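Local coordinates for HD-GYP domain-containing protein (Bdellovibrio bacteriovorus, PDB 3TM8), which belongs to the HD-GYP class of cyclic-di-GMP phosphodiesterases, carries two iron ions in its metal site and probably acts in signalling, at residues Leu53-Ser58 with Thr79-Ser84; Thr95-Thr100 with Asp110-Ser115; Asp288-Ile291 with Gly295-Lys298. All blocks are in the same frame, centred on the assembly; numbering follows the deposited sequence.

Contact 1: Leu53-Ser58 with Thr79-Ser84; sequences LRRGDS and TDEENS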
loop_
_atom_site.group_PDB
_atom_site.type_symbol
_atom_site.label_atom_id
_atom_site.label_comp_id
_atom_site.label_asym_id
_atom_site.label_seq_id
_atom_site.Cartn_x
_atom_site.Cartn_y
_atom_site.Cartn_z
ATOM N N LEU A 53 19.603 11.500 9.852
ATOM C CA LEU A 53 20.376 10.443 9.209
ATOM C C LEU A 53 21.644 11.034 8.614
ATOM O O LEU A 53 21.614 12.090 7.980
ATOM C CB LEU A 53 19.554 9.764 8.109
ATOM C CG LEU A 53 18.145 9.324 8.518
ATOM C CD1 LEU A 53 17.417 8.718 7.323
ATOM C CD2 LEU A 53 18.179 8.345 9.684
ATOM N N ARG A 54 22.754 10.339 8.801
ATOM C CA ARG A 54 24.040 10.860 8.361
ATOM C C ARG A 54 24.623 10.052 7.224
ATOM O O ARG A 54 24.323 8.876 7.076
ATOM C CB ARG A 54 25.005 10.889 9.537
ATOM C CG ARG A 54 24.654 11.948 10.550
ATOM C CD ARG A 54 25.354 11.700 11.855
ATOM N NE ARG A 54 25.101 12.785 12.794
ATOM C CZ ARG A 54 23.963 12.944 13.460
ATOM N NH1 ARG A 54 22.962 12.087 13.289
ATOM N NH2 ARG A 54 23.825 13.964 14.295
ATOM N N ARG A 55 25.472 10.696 6.428
ATOM C CA ARG A 55 26.186 10.009 5.367
ATOM C C ARG A 55 26.801 8.730 5.926
ATOM O O ARG A 55 27.459 8.748 6.966
ATOM C CB ARG A 55 27.260 10.921 4.753
ATOM C CG ARG A 55 26.688 12.227 4.205
ATOM C CD ARG A 55 27.724 13.155 3.545
ATOM N NE ARG A 55 27.075 14.436 3.291
ATOM C CZ ARG A 55 27.065 15.442 4.156
ATOM N NH1 ARG A 55 27.738 15.339 5.293
ATOM N NH2 ARG A 55 26.405 16.557 3.871
ATOM N N GLY A 56 26.563 7.617 5.243
ATOM C CA GLY A 56 27.104 6.334 5.657
ATOM C C GLY A 56 26.084 5.425 6.326
ATOM O O GLY A 56 26.339 4.238 6.519
ATOM N N ASP A 57 24.926 5.968 6.686
ATOM C CA ASP A 57 23.893 5.155 7.341
ATOM C C ASP A 57 23.197 4.179 6.382
ATOM O O ASP A 57 23.114 4.417 5.179
ATOM C CB ASP A 57 22.833 6.035 8.014
ATOM C CG ASP A 57 23.365 6.787 9.222
ATOM O OD1 ASP A 57 24.510 6.521 9.637
ATOM O OD2 ASP A 57 22.623 7.636 9.755
ATOM N N SER A 58 22.692 3.079 6.926
ATOM C CA SER A 58 21.866 2.152 6.148
ATOM C C SER A 58 20.730 1.624 7.019
ATOM O O SER A 58 20.682 1.908 8.216
ATOM C CB SER A 58 22.696 1.000 5.572
ATOM O OG SER A 58 23.286 0.241 6.609
ATOM N N THR A 79 19.471 20.135 -1.220
ATOM C CA THR A 79 19.259 20.123 -2.657
ATOM C C THR A 79 20.558 19.784 -3.381
ATOM O O THR A 79 20.553 19.133 -4.424
ATOM C CB THR A 79 18.688 21.469 -3.107
ATOM O OG1 THR A 79 17.508 21.737 -2.335
ATOM C CG2 THR A 79 18.341 21.452 -4.587
ATOM N N ASP A 80 21.681 20.196 -2.806
ATOM C CA ASP A 80 22.976 19.943 -3.423
ATOM C C ASP A 80 23.327 18.453 -3.424
ATOM O O ASP A 80 24.220 18.021 -4.149
ATOM C CB ASP A 80 24.074 20.763 -2.735
ATOM C CG ASP A 80 23.926 22.257 -2.980
ATOM O OD1 ASP A 80 23.153 22.640 -3.883
ATOM O OD2 ASP A 80 24.590 23.048 -2.274
ATOM N N GLU A 81 22.617 17.669 -2.620
ATOM C CA GLU A 81 22.848 16.227 -2.546
ATOM C C GLU A 81 21.751 15.412 -3.240
ATOM O O GLU A 81 21.691 14.185 -3.111
ATOM C CB GLU A 81 23.009 15.791 -1.082
ATOM C CG GLU A 81 24.216 16.404 -0.386
ATOM C CD GLU A 81 24.642 15.623 0.840
ATOM O OE1 GLU A 81 23.884 15.590 1.828
ATOM O OE2 GLU A 81 25.739 15.035 0.819
ATOM N N GLU A 82 20.897 16.085 -3.996
ATOM C CA GLU A 82 19.773 15.400 -4.621
ATOM C C GLU A 82 20.226 14.327 -5.616
ATOM O O GLU A 82 19.606 13.265 -5.723
ATOM C CB GLU A 82 18.833 16.401 -5.289
ATOM C CG GLU A 82 17.534 15.770 -5.775
ATOM C CD GLU A 82 16.503 16.796 -6.205
ATOM O OE1 GLU A 82 16.854 17.993 -6.296
ATOM O OE2 GLU A 82 15.343 16.403 -6.446
ATOM N N ASN A 83 21.309 14.590 -6.336
ATOM C CA ASN A 83 21.809 13.593 -7.276
ATOM C C ASN A 83 22.227 12.309 -6.561
ATOM O O ASN A 83 21.968 11.207 -7.048
ATOM C CB ASN A 83 22.956 14.148 -8.134
ATOM C CG ASN A 83 23.496 13.124 -9.106
ATOM O OD1 ASN A 83 22.799 12.699 -10.028
ATOM N ND2 ASN A 83 24.744 12.722 -8.908
ATOM N N SER A 84 22.880 12.446 -5.409
ATOM C CA SER A 84 23.259 11.282 -4.616
ATOM C C SER A 84 22.032 10.472 -4.201
ATOM O O SER A 84 22.048 9.233 -4.233
ATOM C CB SER A 84 24.051 11.710 -3.380
ATOM O OG SER A 84 24.347 10.594 -2.562
#

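Contact 2: Thr95-Thr100 with Asp110-Ser115; sequences TAYDDT and DIIQGS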
loop_
_atom_site.group_PDB
_atom_site.type_symbol
_atom_site.label_atom_id
_atom_site.label_comp_id
_atom_site.label_asym_id
_atom_site.label_seq_id
_atom_site.Cartn_x
_atom_site.Cartn_y
_atom_site.Cartn_z
ATOM N N THR A 95 18.596 -3.145 -7.965
ATOM C CA THR A 95 19.148 -4.294 -7.264
ATOM C C THR A 95 18.041 -5.157 -6.646
ATOM O O THR A 95 18.093 -6.376 -6.745
ATOM C CB THR A 95 20.214 -3.885 -6.213
ATOM O OG1 THR A 95 19.621 -3.084 -5.189
ATOM C CG2 THR A 95 21.311 -3.085 -6.867
ATOM N N ALA A 96 17.033 -4.530 -6.041
ATOM C CA ALA A 96 15.960 -5.274 -5.376
ATOM C C ALA A 96 15.114 -6.129 -6.321
ATOM O O ALA A 96 14.767 -7.258 -5.991
ATOM C CB ALA A 96 15.075 -4.327 -4.594
ATOM N N TYR A 97 14.751 -5.587 -7.478
ATOM C CA TYR A 97 13.935 -6.356 -8.423
ATOM C C TYR A 97 14.719 -7.462 -9.140
ATOM O O TYR A 97 14.127 -8.379 -9.690
ATOM C CB TYR A 97 13.292 -5.434 -9.456
ATOM C CG TYR A 97 12.105 -4.640 -8.954
ATOM C CD1 TYR A 97 10.911 -5.266 -8.611
ATOM C CD2 TYR A 97 12.164 -3.255 -8.867
ATOM C CE1 TYR A 97 9.813 -4.531 -8.170
ATOM C CE2 TYR A 97 11.080 -2.515 -8.432
ATOM C CZ TYR A 97 9.902 -3.156 -8.090
ATOM O OH TYR A 97 8.805 -2.443 -7.648
ATOM N N ASP A 98 16.044 -7.367 -9.133
ATOM C CA ASP A 98 16.918 -8.341 -9.788
ATOM C C ASP A 98 16.852 -9.705 -9.088
ATOM O O ASP A 98 17.272 -9.842 -7.942
ATOM C CB ASP A 98 18.347 -7.795 -9.761
ATOM C CG ASP A 98 19.335 -8.642 -10.544
ATOM O OD1 ASP A 98 18.983 -9.746 -10.987
ATOM O OD2 ASP A 98 20.483 -8.187 -10.692
ATOM N N ASP A 99 16.340 -10.717 -9.782
ATOM C CA ASP A 99 16.202 -12.050 -9.195
ATOM C C ASP A 99 17.497 -12.871 -9.204
ATOM O O ASP A 99 17.511 -13.998 -8.715
ATOM C CB ASP A 99 15.106 -12.844 -9.917
ATOM C CG ASP A 99 13.699 -12.353 -9.600
ATOM O OD1 ASP A 99 13.420 -11.982 -8.438
ATOM O OD2 ASP A 99 12.855 -12.365 -10.522
ATOM N N THR A 100 18.579 -12.317 -9.752
ATOM C CA THR A 100 19.817 -13.081 -9.912
ATOM C C THR A 100 20.866 -12.844 -8.820
ATOM O O THR A 100 21.936 -13.449 -8.854
ATOM C CB THR A 100 20.511 -12.766 -11.259
ATOM O OG1 THR A 100 21.076 -11.449 -11.210
ATOM C CG2 THR A 100 19.534 -12.885 -12.429
ATOM N N ASP A 110 11.958 -5.250 1.705
ATOM C CA ASP A 110 11.994 -3.934 2.362
ATOM C C ASP A 110 12.058 -2.832 1.307
ATOM O O ASP A 110 11.316 -1.852 1.356
ATOM C CB ASP A 110 13.212 -3.788 3.276
ATOM C CG ASP A 110 13.078 -4.528 4.602
ATOM O OD1 ASP A 110 12.013 -5.123 4.884
ATOM O OD2 ASP A 110 14.061 -4.490 5.382
ATOM N N ILE A 111 12.963 -2.989 0.348
ATOM C CA ILE A 111 13.117 -1.977 -0.680
ATOM C C ILE A 111 11.877 -1.885 -1.562
ATOM O O ILE A 111 11.361 -0.803 -1.816
ATOM C CB ILE A 111 14.370 -2.238 -1.540
ATOM C CG1 ILE A 111 15.640 -2.069 -0.694
ATOM C CG2 ILE A 111 14.381 -1.318 -2.754
ATOM C CD1 ILE A 111 16.877 -2.658 -1.337
ATOM N N ILE A 112 11.396 -3.028 -2.035
ATOM C CA ILE A 112 10.295 -3.015 -2.992
ATOM C C ILE A 112 8.975 -2.548 -2.348
ATOM O O ILE A 112 8.244 -1.753 -2.941
ATOM C CB ILE A 112 10.144 -4.379 -3.674
ATOM C CG1 ILE A 112 11.359 -4.615 -4.579
ATOM C CG2 ILE A 112 8.856 -4.440 -4.474
ATOM C CD1 ILE A 112 11.534 -6.048 -4.995
ATOM N N GLN A 113 8.682 -3.013 -1.137
ATOM C CA GLN A 113 7.494 -2.541 -0.424
ATOM C C GLN A 113 7.513 -1.019 -0.309
ATOM O O GLN A 113 6.506 -0.346 -0.546
ATOM C CB GLN A 113 7.408 -3.190 0.963
ATOM C CG GLN A 113 6.107 -2.942 1.741
ATOM C CD GLN A 113 6.027 -1.586 2.393
ATOM O OE1 GLN A 113 7.036 -0.940 2.666
ATOM N NE2 GLN A 113 4.809 -1.156 2.678
ATOM N N GLY A 114 8.677 -0.471 0.027
ATOM C CA GLY A 114 8.773 0.967 0.223
ATOM C C GLY A 114 8.685 1.740 -1.082
ATOM O O GLY A 114 8.171 2.865 -1.136
ATOM N N SER A 115 9.212 1.147 -2.146
ATOM C CA SER A 115 9.122 1.756 -3.463
ATOM C C SER A 115 7.670 1.791 -3.955
ATOM O O SER A 115 7.222 2.806 -4.487
ATOM C CB SER A 115 10.015 1.003 -4.457
ATOM O OG SER A 115 9.960 1.610 -5.726
HETATM O O HOH W 1 9.002 0.321 -7.974
#

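Contact 3: Asp288-Ile291 with Gly295-Lys298; sequences DRLI and GVPK. With PO4 (phosphate ion), chain C.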
loop_
_atom_site.group_PDB
_atom_site.type_symbol
_atom_site.label_atom_id
_atom_site.label_comp_id
_atom_site.label_asym_id
_atom_site.label_seq_id
_atom_site.Cartn_x
_atom_site.Cartn_y
_atom_site.Cartn_z
ATOM N N ASP A 288 -7.167 -6.826 5.946
ATOM C CA ASP A 288 -6.124 -5.962 6.491
ATOM C C ASP A 288 -6.690 -4.891 7.411
ATOM O O ASP A 288 -6.020 -4.488 8.361
ATOM C CB ASP A 288 -5.240 -5.310 5.429
ATOM C CG ASP A 288 -4.017 -4.643 6.045
ATOM O OD1 ASP A 288 -3.337 -5.308 6.850
ATOM O OD2 ASP A 288 -3.743 -3.457 5.757
ATOM N N ARG A 289 -7.908 -4.416 7.151
ATOM C CA ARG A 289 -8.499 -3.464 8.092
ATOM C C ARG A 289 -8.585 -4.112 9.474
ATOM O O ARG A 289 -8.216 -3.497 10.468
ATOM C CB ARG A 289 -9.860 -2.921 7.649
ATOM C CG ARG A 289 -10.742 -2.480 8.826
ATOM C CD ARG A 289 -11.807 -1.462 8.437
ATOM N NE ARG A 289 -11.266 -0.109 8.363
ATOM C CZ ARG A 289 -10.979 0.655 9.415
ATOM N NH1 ARG A 289 -11.178 0.206 10.650
ATOM N NH2 ARG A 289 -10.477 1.869 9.225
ATOM N N LEU A 290 -9.061 -5.351 9.540
ATOM C CA LEU A 290 -9.163 -6.026 10.831
ATOM C C LEU A 290 -7.801 -6.138 11.495
ATOM O O LEU A 290 -7.643 -5.830 12.676
ATOM C CB LEU A 290 -9.794 -7.421 10.702
ATOM C CG LEU A 290 -11.274 -7.423 10.323
ATOM C CD1 LEU A 290 -11.824 -8.851 10.338
ATOM C CD2 LEU A 290 -12.081 -6.521 11.249
ATOM N N ILE A 291 -6.813 -6.573 10.724
ATOM C CA ILE A 291 -5.506 -6.869 11.282
ATOM C C ILE A 291 -4.717 -5.606 11.636
ATOM O O ILE A 291 -4.163 -5.497 12.735
ATOM C CB ILE A 291 -4.715 -7.759 10.322
ATOM C CG1 ILE A 291 -5.386 -9.132 10.235
ATOM C CG2 ILE A 291 -3.265 -7.873 10.769
ATOM C CD1 ILE A 291 -4.960 -9.956 9.040
ATOM N N GLY A 295 -6.724 -4.240 15.207
ATOM C CA GLY A 295 -5.981 -5.051 16.159
ATOM C C GLY A 295 -6.424 -6.502 16.277
ATOM O O GLY A 295 -6.147 -7.164 17.276
ATOM N N VAL A 296 -7.093 -7.015 15.251
ATOM C CA VAL A 296 -7.538 -8.403 15.276
ATOM C C VAL A 296 -6.375 -9.334 14.931
ATOM O O VAL A 296 -5.702 -9.131 13.923
ATOM C CB VAL A 296 -8.686 -8.627 14.276
ATOM C CG1 VAL A 296 -9.089 -10.100 14.231
ATOM C CG2 VAL A 296 -9.876 -7.736 14.621
ATOM N N PRO A 297 -6.125 -10.358 15.766
ATOM C CA PRO A 297 -5.059 -11.299 15.409
ATOM C C PRO A 297 -5.352 -11.942 14.051
ATOM O O PRO A 297 -6.507 -12.253 13.740
ATOM C CB PRO A 297 -5.118 -12.344 16.528
ATOM C CG PRO A 297 -5.768 -11.628 17.680
ATOM C CD PRO A 297 -6.764 -10.701 17.047
ATOM N N LYS A 298 -4.316 -12.147 13.249
ATOM C CA LYS A 298 -4.529 -12.589 11.878
ATOM C C LYS A 298 -5.308 -13.910 11.789
ATOM O O LYS A 298 -6.106 -14.097 10.874
ATOM C CB LYS A 298 -3.217 -12.629 11.076
ATOM C CG LYS A 298 -2.162 -13.590 11.580
ATOM C CD LYS A 298 -0.921 -13.544 10.681
ATOM C CE LYS A 298 -0.302 -12.151 10.655
ATOM N NZ LYS A 298 0.878 -12.047 9.746
HETATM P P PO4 C . -10.580 1.226 5.035
HETATM O O1 PO4 C . -10.637 1.784 6.434
HETATM O O2 PO4 C . -9.257 0.561 4.738
HETATM O O3 PO4 C . -11.617 0.091 4.865
HETATM O O4 PO4 C . -10.958 2.300 4.037
HETATM O O HOH W 2 -3.424 -7.636 14.341
#

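Contact 1: Leu53-Ser58 with Thr79-Ser84
R55 and E81 are the two residues that meet here, joined by a salt bridge at the protein surface. NE of R55 donates to OE2 of E81 at 2.9 Å. The bond is nearly straight, at 173°. The donor reaches OE2 on its syn side, a little out of the carboxylate plane. OE2 lies almost in the plane of the guanidinium, at its edge. A second bond, from NH2 of R55 to OE1 of E81 at 3.4 Å, is weak. The two flat groups are turned 59° apart, consistent with a one-sided pairing in which NE carries the good bond. R55 gets there with a chain extended from CG to NE. It crosses the side chain of E81 at about a right angle.

Other hydrogen bonds stay within each segment. A type II turn runs from R54 to D57, closed by D57 N to R54 O at 3.0 Å. G56 takes the position of positive phi in this turn. D57 OD2 also accepts from R54 N at 2.9 Å, met from above the carboxylate plane, and has a salt bridge to R66. In the other segment E82 N bonds to T79 O at 3.1 Å, and E81 sits at the N-cap position of the helix.

N40 is a shared neighbour. Its N donates to E81 OE1, and its OD1 takes a weak bond from R55 N. E81 is thus gripped through both carboxylate oxygens. The contact joins the loop after strand 48-53 to the turn between strand 74-78 and helix 82-97. The chain just before strand 41-45 lies beside both segments: N40 reaches R55 and E81, and I37 bonds to the backbone of G56 and D57.

Contact 2: Thr95-Thr100 with Asp110-Ser115
CG of Y97 stands anti to its carbonyl carbon (chi1 -76°), and the ring comes to lie over the side chain of I112. I112 has CG1 anti to its own carbonyl carbon (chi1 -68°), which puts this branch against the ring and A96. The contact joins two consecutive helices: the C-terminal end of helix 82-97 packs on helix 105-125 after a short loop. The centre is a CH-pi contact: I112 CG1 sits 4.0 Å from the centroid of the Y97 ring, 15° off its normal. CD1 and CG2 of I112 spread along the CD1-CE1 side of the ring.

A96 points its methyl between the two isoleucines. Its CB is 3.6 Å from I111 CG2 and 3.7 Å from I112 CG1. These three residues are buried, and Y143 and F146 of helix 130-149 pack on I112. K142 of that helix makes a cation-pi contact with Y97.

D98 forms an Asx turn, its OD1 accepting from T100 N. The Y97 hydroxyl is hydrogen-bonded to Q116 NE2. It also meets a water at the ring edge, 2.8 Å from Y97 OH and 2.8 Å from S115 OG.

Contact 3: Asp288-Ile291 with Gly295-Lys298
L290 and I291 pack on V296 where the chain leaves helix 276-293. D288, at the start of the segment, faces the metal centre: its OD2 bonds to ND1 of H170, an iron ligand, and so probably helps to fix the rotation of that imidazole. The side chain of R289 leaves the helix away from segment 295-298, CG anti to N (chi1 154°) and bent at chi3. Its NE and NH2 both donate to O1 of a phosphate ion, probably from the crystallisation liquor, and NE lies 2.8 Å from that O1. NH1 of R289 pairs with E294.

L290 O accepts from V296 N at 2.9 Å. G295 has positive phi, which favours glycine at this point of the turn. L290 CB rests 3.9 Å from V296 CB, and K304 of helix 301-308 touches both side chains. I291 CA approaches V296 O at 3.5 Å, a CA-H...O contact. Its CD1 lies 3.8 Å from K298 CB. One water donates to both I291 O and V296 O.

The polar contacts that close the turn come from the backbone, and apolar side chains fill in beside them. R289, with H207, W229 and the iron ligand N285, also phosphate-bound, could mark a site for an anionic group.

How the contacts relate
The contacts follow one another along the chain, and none crosses or encloses another. Contact 1 closes the loop that holds strand 74-78, and ties the strand region to the start of helix 82-97. Contact 2 uses the other end of that same helix. It closes the short connection to helix 105-125. The nearest atoms of contacts 1 and 2 are about 9 Å apart, and helix 82-97 links the two. Contact 3 comes much later, in the HD domain, and closes the tight turn between helices 276-293 and 301-308. Its centre is about 37 Å from that of contact 1. Contacts 1 and 2 lie away from the iron ions; contact 3 lies near their site, with D288 bonded to the iron ligand H170.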